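Local atomic coordinates of flagellar hook associated protein type 3 FlgL (Legionella pneumophila subsp. pneumophila, PDB entry 5YTI), a protein that probably serves as a structural junction protein of the bacterial flagellum, linking the hook to the filament. Residues 88-93 and 115-120. Sequence-based numbering, arbitrary orientation.
Sequences HRLREI and QALLNQ
R89, L90 and I93 close around L117, where two successive antiparallel helices pack in the flagellin-type N-terminal helical region. The helices are 49-96 and 104-125, which follow each other as a helical hairpin. Their short segments run at 157° to each other, with axes 10.7 Å apart at closest approach. L117 comes from the second helix and points at the first.

R89 meets L117 with the aliphatic part of its chain. Its CG lies 3.9 Å from L117 CD1, and the arginine chain runs roughly perpendicular to the leucine. The extended first torsion (chi1 176°, CG opposite the backbone N) sets CG beside that methyl, and the kink at the second torsion lets the guanidinium come over I93. There I93 CG1 packs centrally on one guanidinium face, 3.6 Å from its plane. NH2 of R89 forms a salt bridge with E113, one turn before L117 on the second helix. This bridge anchors the charged end across the hairpin. E92 adds a long, weaker partner for NH1 within the first helix.

L90 is the closest backbone partner of L117, with the two CA atoms 7.4 Å apart. The two leucines lie alongside each other, their side chains running opposite ways. L90 CD2 packs 3.8 Å from L117 CB. L90 also touches L121 on the second helix, V300 of helix 296-307 and I331 of helix 316-374. It therefore joins the hairpin to two helices from the C-terminal part of the chain.

I93 lies one turn beyond R89 and also touches M303 of helix 296-307. It reaches L117 tip to tip, with I93 CD1 3.8 Å from L117 CD1.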
# COMPACT_ATOMS: atom_id res chain seq x y z
N HIS A 88 -18.61 -0.58 3.15
CA HIS A 88 -19.11 -1.08 4.44
C HIS A 88 -20.03 -2.27 4.23
O HIS A 88 -20.09 -3.21 5.04
CB HIS A 88 -19.84 0.01 5.24
CG HIS A 88 -18.95 0.74 6.20
ND1 HIS A 88 -19.14 2.06 6.54
CD2 HIS A 88 -17.83 0.34 6.86
CE1 HIS A 88 -18.19 2.44 7.38
NE2 HIS A 88 -17.38 1.42 7.59
N ARG A 89 -20.73 -2.20 3.11
CA ARG A 89 -21.70 -3.18 2.70
C ARG A 89 -20.93 -4.32 2.06
O ARG A 89 -21.17 -5.48 2.39
CB ARG A 89 -22.73 -2.56 1.72
CG ARG A 89 -23.78 -3.51 1.11
CD ARG A 89 -24.59 -4.33 2.13
NE ARG A 89 -25.33 -5.41 1.47
CZ ARG A 89 -25.61 -6.60 2.02
NH1 ARG A 89 -25.26 -6.88 3.27
NH2 ARG A 89 -26.26 -7.53 1.33
N LEU A 90 -19.98 -4.01 1.18
CA LEU A 90 -19.12 -5.07 0.65
C LEU A 90 -18.50 -5.88 1.79
O LEU A 90 -18.19 -7.06 1.64
CB LEU A 90 -18.03 -4.49 -0.26
CG LEU A 90 -18.54 -4.04 -1.64
CD1 LEU A 90 -17.59 -3.05 -2.28
CD2 LEU A 90 -18.77 -5.23 -2.56
N ARG A 91 -18.32 -5.27 2.95
CA ARG A 91 -17.72 -5.98 4.06
C ARG A 91 -18.74 -6.88 4.73
O ARG A 91 -18.43 -7.99 5.14
CB ARG A 91 -17.11 -4.99 5.06
CG ARG A 91 -16.88 -5.64 6.39
CD ARG A 91 -15.86 -4.96 7.25
NE ARG A 91 -15.74 -5.76 8.47
CZ ARG A 91 -14.72 -5.68 9.31
NH1 ARG A 91 -13.74 -4.80 9.07
NH2 ARG A 91 -14.68 -6.46 10.37
N GLU A 92 -19.97 -6.38 4.86
CA GLU A 92 -21.10 -7.19 5.36
C GLU A 92 -21.19 -8.42 4.46
O GLU A 92 -21.07 -9.55 4.93
CB GLU A 92 -22.43 -6.42 5.35
CG GLU A 92 -22.59 -5.32 6.40
CD GLU A 92 -23.94 -4.60 6.39
OE1 GLU A 92 -24.31 -3.83 5.46
OE2 GLU A 92 -24.66 -4.79 7.38
N ILE A 93 -21.34 -8.18 3.15
CA ILE A 93 -21.33 -9.24 2.14
C ILE A 93 -20.16 -10.23 2.29
O ILE A 93 -20.39 -11.42 2.36
CB ILE A 93 -21.33 -8.69 0.69
CG1 ILE A 93 -22.67 -8.06 0.36
CG2 ILE A 93 -21.05 -9.81 -0.32
CD1 ILE A 93 -22.76 -7.42 -1.02
N GLN A 115 -21.65 -7.12 -7.75
CA GLN A 115 -21.47 -6.53 -9.08
C GLN A 115 -22.09 -5.14 -9.15
O GLN A 115 -21.53 -4.25 -9.76
CB GLN A 115 -21.96 -7.44 -10.25
CG GLN A 115 -21.71 -6.90 -11.68
CD GLN A 115 -20.25 -7.03 -12.19
OE1 GLN A 115 -19.66 -8.12 -12.13
NE2 GLN A 115 -19.68 -5.91 -12.69
N ALA A 116 -23.22 -4.91 -8.50
CA ALA A 116 -23.77 -3.54 -8.48
C ALA A 116 -22.84 -2.59 -7.71
O ALA A 116 -22.62 -1.46 -8.15
CB ALA A 116 -25.17 -3.51 -7.88
N LEU A 117 -22.26 -3.07 -6.60
CA LEU A 117 -21.36 -2.24 -5.80
C LEU A 117 -20.07 -1.92 -6.54
O LEU A 117 -19.67 -0.77 -6.59
CB LEU A 117 -21.11 -2.86 -4.42
CG LEU A 117 -22.40 -2.89 -3.57
CD1 LEU A 117 -22.39 -3.98 -2.50
CD2 LEU A 117 -22.68 -1.55 -2.93
N LEU A 118 -19.45 -2.91 -7.17
CA LEU A 118 -18.32 -2.63 -8.05
C LEU A 118 -18.66 -1.47 -9.00
O LEU A 118 -17.96 -0.47 -9.03
CB LEU A 118 -17.91 -3.87 -8.85
CG LEU A 118 -16.89 -3.69 -9.98
CD1 LEU A 118 -15.62 -3.05 -9.46
CD2 LEU A 118 -16.54 -5.01 -10.64
N ASN A 119 -19.75 -1.60 -9.76
CA ASN A 119 -20.17 -0.56 -10.71
C ASN A 119 -20.35 0.80 -10.01
O ASN A 119 -19.97 1.84 -10.54
CB ASN A 119 -21.49 -0.95 -11.43
CG ASN A 119 -21.38 -2.23 -12.28
OD1 ASN A 119 -20.34 -2.92 -12.32
ND2 ASN A 119 -22.47 -2.56 -12.98
N GLN A 120 -20.92 0.77 -8.80
CA GLN A 120 -21.07 1.98 -7.98
C GLN A 120 -19.70 2.65 -7.77
O GLN A 120 -19.54 3.85 -7.99
CB GLN A 120 -21.75 1.62 -6.65
CG GLN A 120 -22.30 2.79 -5.84
CD GLN A 120 -23.59 2.48 -5.08
OE1 GLN A 120 -24.65 2.95 -5.48
NE2 GLN A 120 -23.50 1.70 -3.99